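Long-range contacts in lysosome-associated membrane glycoprotein 2 (Mus musculus, PDB 5GV3), which helps control lysosome biogenesis, luminal pH and autophagy, in part by directly inhibiting the proton channel TMEM175: residues Ser79-His84 and Leu145-Gln150; Val109-Asn114 and Leu129-Thr134. One frame throughout, in Å; residues are numbered along the deposited sequence.

Contact 1: Ser79-His84 and Leu145-Gln150; sequences SHYSIH and LQAFVQ
Leu145 meets the 79-84 segment through one methyl: its CD2 reaches CD1 of Ile83, tip to tip, at 3.7 Å. Leucine CG stands anti to the backbone N, which sends the branch off the strand toward the isoleucine, and Phe74 of the neighbouring strand 68-76 packs against both side chains. Gln146 turns its side chain the other way, where OE1 accepts a hydrogen bond from the backbone N of Ser155; what it offers Tyr81 is backbone, its CA lying 3.7 Å from the phenol OH. Ala147 makes the polar link. Its backbone N donates to Tyr81 OH over 3.2 Å, rather long but almost straight at 174°, and this holds the end of the phenol against the 145-150 backbone. The methyl of the same alanine sits over the face of the tyrosine ring, a CH-pi contact with CB 4.0 Å from the ring centroid.

This is sheet-to-sheet packing inside the first lumenal domain: strand 81-91 belongs to the four-stranded antiparallel sheet, strand 136-146 to the mixed sheet facing it, and the tyrosine spans the gap between them. Its CG lies between the backbone N and the carbonyl carbon (chi1 75°), a position that carries the ring out toward 145-150.

Phe148 comes next and approaches the face of Tyr81 with its edge, in an offset edge-to-face pair with centroids 5.5 Å apart and planes at 70°. The phenylalanine lies toward the root of the tyrosine, with CE2 3.7 Å from Tyr81 CB, while Ala147 CB covers the outer part of the ring nearer CE1 and CZ. On the tyrosine side, Val117 and Leu119 also pack against the phenol.

Contact 2: Val109-Asn114 and Leu129-Thr134; sequences VKNPEN and LTYNLT
Two sheets of the first lumenal domain meet here at their margins, where the outermost strand 106-117 of the four-stranded antiparallel sheet passes strand 129-133 of the mixed sheet, and the joint is made by side chains around an Asx turn. In that turn Asn111 OD1 accepts from the backbone N of Glu113, 2.8 Å away, with the donor tilted 20° from the carbonyl plane. The bond fixes the rotation of the amide and leaves ND2 over one face of the Tyr131 ring, 3.6 Å from its CG. The amide stands steeply to the ring, the planes 67° apart, and its ND2 end lies nearest the root of the ring. ND2 also makes a weak hydrogen bond to Gln138 OE1 on the adjoining strand 136-146.

Leu133 fills the next place along. Its two methyls part: CD1 lies 3.7 Å from Asn111 ND2 and close to the backbone O of Lys110, whereas CD2 slides past Pro112, 3.9 Å from its CD. Nearer the leucine backbone, CB rests against CG1 of Val109, the side chain that begins the contact, and Val136 and Tyr90 pack on that valine as well.

Farther out, the Glu113 chain crosses Tyr131 at about a right angle. A bend at chi2 (60°) folds the carboxylate back to the ring's edge, near its plane, where OE1 stands 3.7 Å from Tyr131 CE2.

Contacts 1 and 2 join the same two sheets at places whose centres lie about 19 Å apart. Strands 81-91 and 106-117 are neighbours in the antiparallel sheet, strands 129-133 and 136-146 in the mixed one, and both segments of contact 2 lie in the stretch of chain between the two segments of contact 1. Contact 1 is buried, contact 2 lies at the surface. Their segments touch where Asn114 OD1 packs 3.3 Å from Ser82 CB and Asn114 ND2 comes 3.7 Å from His84 ND1. A zinc ion is about 10 Å from the Leu145 side chain, and sugars of the protein's own N-linked glycans are about 8 Å from that of Gln146 and 9 Å from that of Lys110.

Contact 1: Ser79-His84 and Leu145-Gln150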
ATOM      1  N   SER A  79      -0.219 -19.350   5.585  1.00 83.06           N
ATOM      2  CA  SER A  79      -1.078 -19.638   6.763  1.00 82.53           C
ATOM      3  C   SER A  79      -2.078 -18.567   7.255  1.00 82.96           C
ATOM      4  O   SER A  79      -1.868 -18.023   8.332  1.00 90.95           O
ATOM      5  CB  SER A  79      -0.208 -20.041   7.967  1.00 93.16           C
ATOM      6  OG  SER A  79       0.710 -19.022   8.352  1.00 97.89           O
ATOM      7  N   HIS A  80      -3.192 -18.305   6.557  1.00 81.26           N
ATOM      8  CA  HIS A  80      -3.513 -18.823   5.227  1.00 75.45           C
ATOM      9  C   HIS A  80      -3.360 -17.878   4.028  1.00 71.02           C
ATOM     10  O   HIS A  80      -3.486 -18.322   2.892  1.00 62.25           O
ATOM     11  CB  HIS A  80      -4.924 -19.404   5.209  1.00 73.37           C
ATOM     12  CG  HIS A  80      -4.952 -20.881   5.417  1.00 92.17           C
ATOM     13  ND1 HIS A  80      -4.861 -21.770   4.365  1.00 87.92           N
ATOM     14  CD2 HIS A  80      -4.987 -21.628   6.542  1.00 88.37           C
ATOM     15  CE1 HIS A  80      -4.889 -23.002   4.835  1.00 86.40           C
ATOM     16  NE2 HIS A  80      -4.960 -22.944   6.154  1.00 96.80           N
ATOM     17  N   TYR A  81      -3.173 -16.582   4.239  1.00 61.16           N
ATOM     18  CA  TYR A  81      -2.516 -15.818   3.182  1.00 55.42           C
ATOM     19  C   TYR A  81      -1.752 -14.687   3.836  1.00 53.98           C
ATOM     20  O   TYR A  81      -2.168 -14.147   4.860  1.00 60.71           O
ATOM     21  CB  TYR A  81      -3.478 -15.320   2.083  1.00 53.88           C
ATOM     22  CG  TYR A  81      -4.405 -14.146   2.367  1.00 47.16           C
ATOM     23  CD1 TYR A  81      -3.977 -12.834   2.184  1.00 41.11           C
ATOM     24  CD2 TYR A  81      -5.729 -14.354   2.709  1.00 48.54           C
ATOM     25  CE1 TYR A  81      -4.827 -11.763   2.401  1.00 52.26           C
ATOM     26  CE2 TYR A  81      -6.588 -13.291   2.925  1.00 54.00           C
ATOM     27  CZ  TYR A  81      -6.133 -11.998   2.772  1.00 47.43           C
ATOM     28  OH  TYR A  81      -6.989 -10.946   2.985  1.00 57.36           O
ATOM     29  N   SER A  82      -0.596 -14.375   3.263  1.00 51.78           N
ATOM     30  CA  SER A  82       0.275 -13.366   3.840  1.00 56.61           C
ATOM     31  C   SER A  82       0.215 -12.071   3.066  1.00 53.49           C
ATOM     32  O   SER A  82       0.114 -12.072   1.839  1.00 51.73           O
ATOM     33  CB  SER A  82       1.720 -13.871   3.909  1.00 48.36           C
ATOM     34  OG  SER A  82       2.170 -14.302   2.636  1.00 65.73           O
ATOM     35  N   ILE A  83       0.278 -10.973   3.809  1.00 50.37           N
ATOM     36  CA  ILE A  83       0.432  -9.645   3.249  1.00 44.50           C
ATOM     37  C   ILE A  83       1.898  -9.310   3.423  1.00 47.22           C
ATOM     38  O   ILE A  83       2.395  -9.228   4.543  1.00 52.34           O
ATOM     39  CB  ILE A  83      -0.453  -8.609   3.951  1.00 46.15           C
ATOM     40  CG1 ILE A  83      -1.923  -9.006   3.849  1.00 41.94           C
ATOM     41  CG2 ILE A  83      -0.248  -7.242   3.345  1.00 39.13           C
ATOM     42  CD1 ILE A  83      -2.812  -8.161   4.693  1.00 45.52           C
ATOM     43  N   HIS A  84       2.596  -9.147   2.308  1.00 38.58           N
ATOM     44  CA  HIS A  84       4.046  -9.211   2.318  1.00 58.45           C
ATOM     45  C   HIS A  84       4.648  -8.277   1.250  1.00 49.09           C
ATOM     46  O   HIS A  84       3.944  -7.829   0.346  1.00 42.54           O
ATOM     47  CB  HIS A  84       4.449 -10.685   2.127  1.00 47.71           C
ATOM     48  CG  HIS A  84       5.915 -10.912   1.936  1.00 70.74           C
ATOM     49  ND1 HIS A  84       6.869 -10.359   2.753  1.00 78.00           N
ATOM     50  CD2 HIS A  84       6.578 -11.670   1.032  1.00 60.84           C
ATOM     51  CE1 HIS A  84       8.069 -10.747   2.346  1.00 45.93           C
ATOM     52  NE2 HIS A  84       7.916 -11.519   1.295  1.00 17.82           N
ATOM     53  N   LEU A 145     -10.073  -5.204   3.602  1.00 36.57           N
ATOM     54  CA  LEU A 145      -9.308  -5.983   2.643  1.00 41.20           C
ATOM     55  C   LEU A 145      -9.686  -7.456   2.580  1.00 40.23           C
ATOM     56  O   LEU A 145      -9.905  -8.092   3.608  1.00 40.24           O
ATOM     57  CB  LEU A 145      -7.819  -5.856   2.962  1.00 40.31           C
ATOM     58  CG  LEU A 145      -6.843  -6.740   2.182  1.00 40.05           C
ATOM     59  CD1 LEU A 145      -6.897  -6.419   0.704  1.00 49.96           C
ATOM     60  CD2 LEU A 145      -5.436  -6.541   2.709  1.00 56.22           C
ATOM     61  N   GLN A 146      -9.778  -7.985   1.365  1.00 39.31           N
ATOM     62  CA  GLN A 146      -9.822  -9.431   1.169  1.00 40.00           C
ATOM     63  C   GLN A 146      -9.153  -9.831  -0.138  1.00 32.30           C
ATOM     64  O   GLN A 146      -9.593  -9.460  -1.224  1.00 37.22           O
ATOM     65  CB  GLN A 146     -11.252  -9.975   1.198  1.00 38.98           C
ATOM     66  CG  GLN A 146     -11.265 -11.510   1.125  1.00 42.28           C
ATOM     67  CD  GLN A 146     -12.658 -12.122   1.153  1.00 47.97           C
ATOM     68  OE1 GLN A 146     -13.666 -11.430   1.005  1.00 41.50           O
ATOM     69  NE2 GLN A 146     -12.715 -13.431   1.360  1.00 42.76           N
ATOM     70  N   ALA A 147      -8.052 -10.559  -0.014  1.00 43.74           N
ATOM     71  CA  ALA A 147      -7.416 -11.183  -1.157  1.00 36.81           C
ATOM     72  C   ALA A 147      -7.986 -12.582  -1.319  1.00 49.85           C
ATOM     73  O   ALA A 147      -8.543 -13.141  -0.368  1.00 43.13           O
ATOM     74  CB  ALA A 147      -5.914 -11.230  -0.980  1.00 43.81           C
ATOM     75  N   PHE A 148      -7.871 -13.124  -2.527  1.00 43.72           N
ATOM     76  CA  PHE A 148      -8.330 -14.473  -2.826  1.00 48.00           C
ATOM     77  C   PHE A 148      -9.785 -14.637  -2.415  1.00 54.29           C
ATOM     78  O   PHE A 148     -10.109 -15.400  -1.510  1.00 52.26           O
ATOM     79  CB  PHE A 148      -7.436 -15.509  -2.136  1.00 49.44           C
ATOM     80  CG  PHE A 148      -5.963 -15.263  -2.345  1.00 53.03           C
ATOM     81  CD1 PHE A 148      -5.362 -15.563  -3.557  1.00 49.13           C
ATOM     82  CD2 PHE A 148      -5.185 -14.729  -1.332  1.00 41.79           C
ATOM     83  CE1 PHE A 148      -4.012 -15.328  -3.758  1.00 43.89           C
ATOM     84  CE2 PHE A 148      -3.831 -14.496  -1.520  1.00 43.49           C
ATOM     85  CZ  PHE A 148      -3.242 -14.794  -2.736  1.00 42.68           C
ATOM     86  N   VAL A 149     -10.657 -13.886  -3.075  1.00 56.18           N
ATOM     87  CA  VAL A 149     -12.073 -13.950  -2.790  1.00 47.27           C
ATOM     88  C   VAL A 149     -12.669 -15.171  -3.476  1.00 54.99           C
ATOM     89  O   VAL A 149     -12.487 -15.370  -4.675  1.00 54.29           O
ATOM     90  CB  VAL A 149     -12.794 -12.690  -3.272  1.00 49.27           C
ATOM     91  CG1 VAL A 149     -14.265 -12.760  -2.909  1.00 46.97           C
ATOM     92  CG2 VAL A 149     -12.145 -11.447  -2.667  1.00 46.32           C
ATOM     93  N   GLN A 150     -13.391 -15.984  -2.716  1.00 48.53           N
ATOM     94  CA  GLN A 150     -13.972 -17.201  -3.268  1.00 68.27           C
ATOM     95  C   GLN A 150     -15.436 -17.001  -3.631  1.00 57.49           C
ATOM     96  O   GLN A 150     -16.139 -16.215  -2.999  1.00 56.91           O
ATOM     97  CB  GLN A 150     -13.823 -18.359  -2.282  1.00 65.95           C
ATOM     98  CG  GLN A 150     -12.385 -18.804  -2.070  1.00 71.41           C
ATOM     99  CD  GLN A 150     -12.261 -19.870  -1.002  1.00 87.17           C
ATOM    100  OE1 GLN A 150     -13.245 -20.241  -0.362  1.00100.03           O
ATOM    101  NE2 GLN A 150     -11.046 -20.367  -0.799  1.00 84.24           N
TER

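Contact 2: Val109-Asn114 and Leu129-Thr134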
ATOM      1  N   VAL A 109      12.095   1.928  -0.589  1.00 45.86           N
ATOM      2  CA  VAL A 109      12.102   1.523   0.806  1.00 45.21           C
ATOM      3  C   VAL A 109      11.290   0.251   0.932  1.00 47.93           C
ATOM      4  O   VAL A 109      10.200   0.139   0.372  1.00 49.28           O
ATOM      5  CB  VAL A 109      11.553   2.619   1.727  1.00 45.13           C
ATOM      6  CG1 VAL A 109      11.589   2.167   3.175  1.00 51.98           C
ATOM      7  CG2 VAL A 109      12.364   3.890   1.545  1.00 47.02           C
ATOM      8  N   LYS A 110      11.843  -0.722   1.642  1.00 50.44           N
ATOM      9  CA  LYS A 110      11.174  -2.001   1.800  1.00 49.78           C
ATOM     10  C   LYS A 110      10.605  -2.127   3.215  1.00 51.54           C
ATOM     11  O   LYS A 110      11.214  -1.686   4.192  1.00 60.35           O
ATOM     12  CB  LYS A 110      12.149  -3.134   1.477  1.00 52.65           C
ATOM     13  CG  LYS A 110      11.504  -4.371   0.877  1.00 69.44           C
ATOM     14  CD  LYS A 110      12.573  -5.293   0.306  1.00 86.54           C
ATOM     15  CE  LYS A 110      13.224  -4.664  -0.928  1.00 72.82           C
ATOM     16  NZ  LYS A 110      14.061  -5.623  -1.699  1.00 81.42           N
ATOM     17  N   ASN A 111       9.436  -2.743   3.313  1.00 52.37           N
ATOM     18  CA  ASN A 111       8.775  -2.953   4.591  1.00 53.92           C
ATOM     19  C   ASN A 111       8.921  -4.411   4.993  1.00 57.36           C
ATOM     20  O   ASN A 111       8.560  -5.303   4.230  1.00 63.73           O
ATOM     21  CB  ASN A 111       7.295  -2.556   4.487  1.00 55.88           C
ATOM     22  CG  ASN A 111       6.607  -2.466   5.835  1.00 59.63           C
ATOM     23  OD1 ASN A 111       6.830  -3.293   6.716  1.00 51.84           O
ATOM     24  ND2 ASN A 111       5.746  -1.462   5.994  1.00 50.86           N
ATOM     25  N   PRO A 112       9.495  -4.659   6.181  1.00 69.70           N
ATOM     26  CA  PRO A 112       9.736  -6.026   6.669  1.00 62.83           C
ATOM     27  C   PRO A 112       8.469  -6.736   7.125  1.00 72.63           C
ATOM     28  O   PRO A 112       8.514  -7.940   7.368  1.00 60.70           O
ATOM     29  CB  PRO A 112      10.681  -5.818   7.857  1.00 63.64           C
ATOM     30  CG  PRO A 112      11.192  -4.400   7.721  1.00 67.41           C
ATOM     31  CD  PRO A 112      10.079  -3.649   7.077  1.00 62.19           C
ATOM     32  N   GLU A 113       7.364  -6.002   7.234  1.00 64.92           N
ATOM     33  CA  GLU A 113       6.116  -6.575   7.724  1.00 57.26           C
ATOM     34  C   GLU A 113       5.706  -7.771   6.878  1.00 67.87           C
ATOM     35  O   GLU A 113       5.828  -7.762   5.653  1.00 58.33           O
ATOM     36  CB  GLU A 113       4.995  -5.528   7.744  1.00 68.14           C
ATOM     37  CG  GLU A 113       3.675  -6.018   8.346  1.00 68.44           C
ATOM     38  CD  GLU A 113       3.819  -6.460   9.796  1.00 79.63           C
ATOM     39  OE1 GLU A 113       4.553  -5.794  10.558  1.00 91.89           O
ATOM     40  OE2 GLU A 113       3.207  -7.481  10.173  1.00 78.88           O
ATOM     41  N   ASN A 114       5.260  -8.815   7.559  1.00 65.23           N
ATOM     42  CA  ASN A 114       4.661  -9.977   6.927  1.00 62.82           C
ATOM     43  C   ASN A 114       3.454 -10.341   7.762  1.00 59.11           C
ATOM     44  O   ASN A 114       3.570 -10.982   8.801  1.00 66.27           O
ATOM     45  CB  ASN A 114       5.653 -11.138   6.838  1.00 52.76           C
ATOM     46  CG  ASN A 114       5.131 -12.297   6.002  1.00 63.29           C
ATOM     47  OD1 ASN A 114       3.945 -12.616   6.031  1.00 67.76           O
ATOM     48  ND2 ASN A 114       6.022 -12.929   5.248  1.00 59.81           N
ATOM     49  N   LEU A 129      -2.207   2.372  11.032  1.00 36.12           N
ATOM     50  CA  LEU A 129      -1.005   1.566  11.204  1.00 41.24           C
ATOM     51  C   LEU A 129       0.205   2.391  10.745  1.00 46.22           C
ATOM     52  O   LEU A 129       0.224   2.904   9.622  1.00 41.02           O
ATOM     53  CB  LEU A 129      -1.107   0.245  10.434  1.00 36.06           C
ATOM     54  CG  LEU A 129      -2.407  -0.525  10.716  1.00 46.32           C
ATOM     55  CD1 LEU A 129      -2.478  -1.836   9.942  1.00 45.28           C
ATOM     56  CD2 LEU A 129      -2.585  -0.763  12.210  1.00 43.44           C
ATOM     57  N   THR A 130       1.178   2.569  11.634  1.00 45.75           N
ATOM     58  CA  THR A 130       2.360   3.377  11.332  1.00 41.10           C
ATOM     59  C   THR A 130       3.612   2.515  11.266  1.00 54.01           C
ATOM     60  O   THR A 130       3.872   1.719  12.166  1.00 44.34           O
ATOM     61  CB  THR A 130       2.588   4.483  12.376  1.00 40.08           C
ATOM     62  OG1 THR A 130       1.403   5.278  12.506  1.00 42.64           O
ATOM     63  CG2 THR A 130       3.743   5.388  11.963  1.00 49.31           C
ATOM     64  N   TYR A 131       4.379   2.676  10.192  1.00 48.68           N
ATOM     65  CA  TYR A 131       5.646   1.975  10.042  1.00 47.15           C
ATOM     66  C   TYR A 131       6.769   2.982   9.833  1.00 51.11           C
ATOM     67  O   TYR A 131       6.817   3.695   8.829  1.00 50.47           O
ATOM     68  CB  TYR A 131       5.571   0.976   8.890  1.00 46.84           C
ATOM     69  CG  TYR A 131       4.497  -0.064   9.113  1.00 46.32           C
ATOM     70  CD1 TYR A 131       3.196   0.164   8.696  1.00 43.43           C
ATOM     71  CD2 TYR A 131       4.778  -1.264   9.760  1.00 50.22           C
ATOM     72  CE1 TYR A 131       2.202  -0.768   8.910  1.00 43.05           C
ATOM     73  CE2 TYR A 131       3.794  -2.206   9.974  1.00 61.75           C
ATOM     74  CZ  TYR A 131       2.503  -1.953   9.546  1.00 62.27           C
ATOM     75  OH  TYR A 131       1.509  -2.885   9.753  1.00 56.72           O
ATOM     76  N   ASN A 132       7.666   3.053  10.805  1.00 58.76           N
ATOM     77  CA  ASN A 132       8.794   3.967  10.733  1.00 53.09           C
ATOM     78  C   ASN A 132       9.952   3.330   9.976  1.00 54.00           C
ATOM     79  O   ASN A 132      10.702   2.526  10.527  1.00 61.72           O
ATOM     80  CB  ASN A 132       9.220   4.389  12.136  1.00 56.31           C
ATOM     81  CG  ASN A 132       8.072   4.982  12.932  1.00 64.51           C
ATOM     82  OD1 ASN A 132       7.743   6.161  12.787  1.00 64.37           O
ATOM     83  ND2 ASN A 132       7.445   4.161  13.770  1.00 65.63           N
ATOM     84  N   LEU A 133      10.054   3.654   8.690  1.00 48.40           N
ATOM     85  CA  LEU A 133      11.092   3.103   7.829  1.00 52.46           C
ATOM     86  C   LEU A 133      11.977   4.220   7.277  1.00 49.89           C
ATOM     87  O   LEU A 133      11.901   4.552   6.092  1.00 49.78           O
ATOM     88  CB  LEU A 133      10.469   2.304   6.678  1.00 40.39           C
ATOM     89  CG  LEU A 133       9.385   1.279   7.032  1.00 55.34           C
ATOM     90  CD1 LEU A 133       8.746   0.702   5.774  1.00 52.38           C
ATOM     91  CD2 LEU A 133       9.955   0.164   7.898  1.00 54.05           C
ATOM     92  N   THR A 134      12.810   4.782   8.150  1.00 46.40           N
ATOM     93  CA  THR A 134      13.712   5.888   7.816  1.00 49.65           C
ATOM     94  C   THR A 134      14.381   5.706   6.455  1.00 48.67           C
ATOM     95  O   THR A 134      14.955   4.650   6.182  1.00 49.88           O
ATOM     96  CB  THR A 134      14.797   6.033   8.902  1.00 56.29           C
ATOM     97  OG1 THR A 134      14.173   6.288  10.166  1.00 72.71           O
ATOM     98  CG2 THR A 134      15.776   7.156   8.571  1.00 56.28           C
TER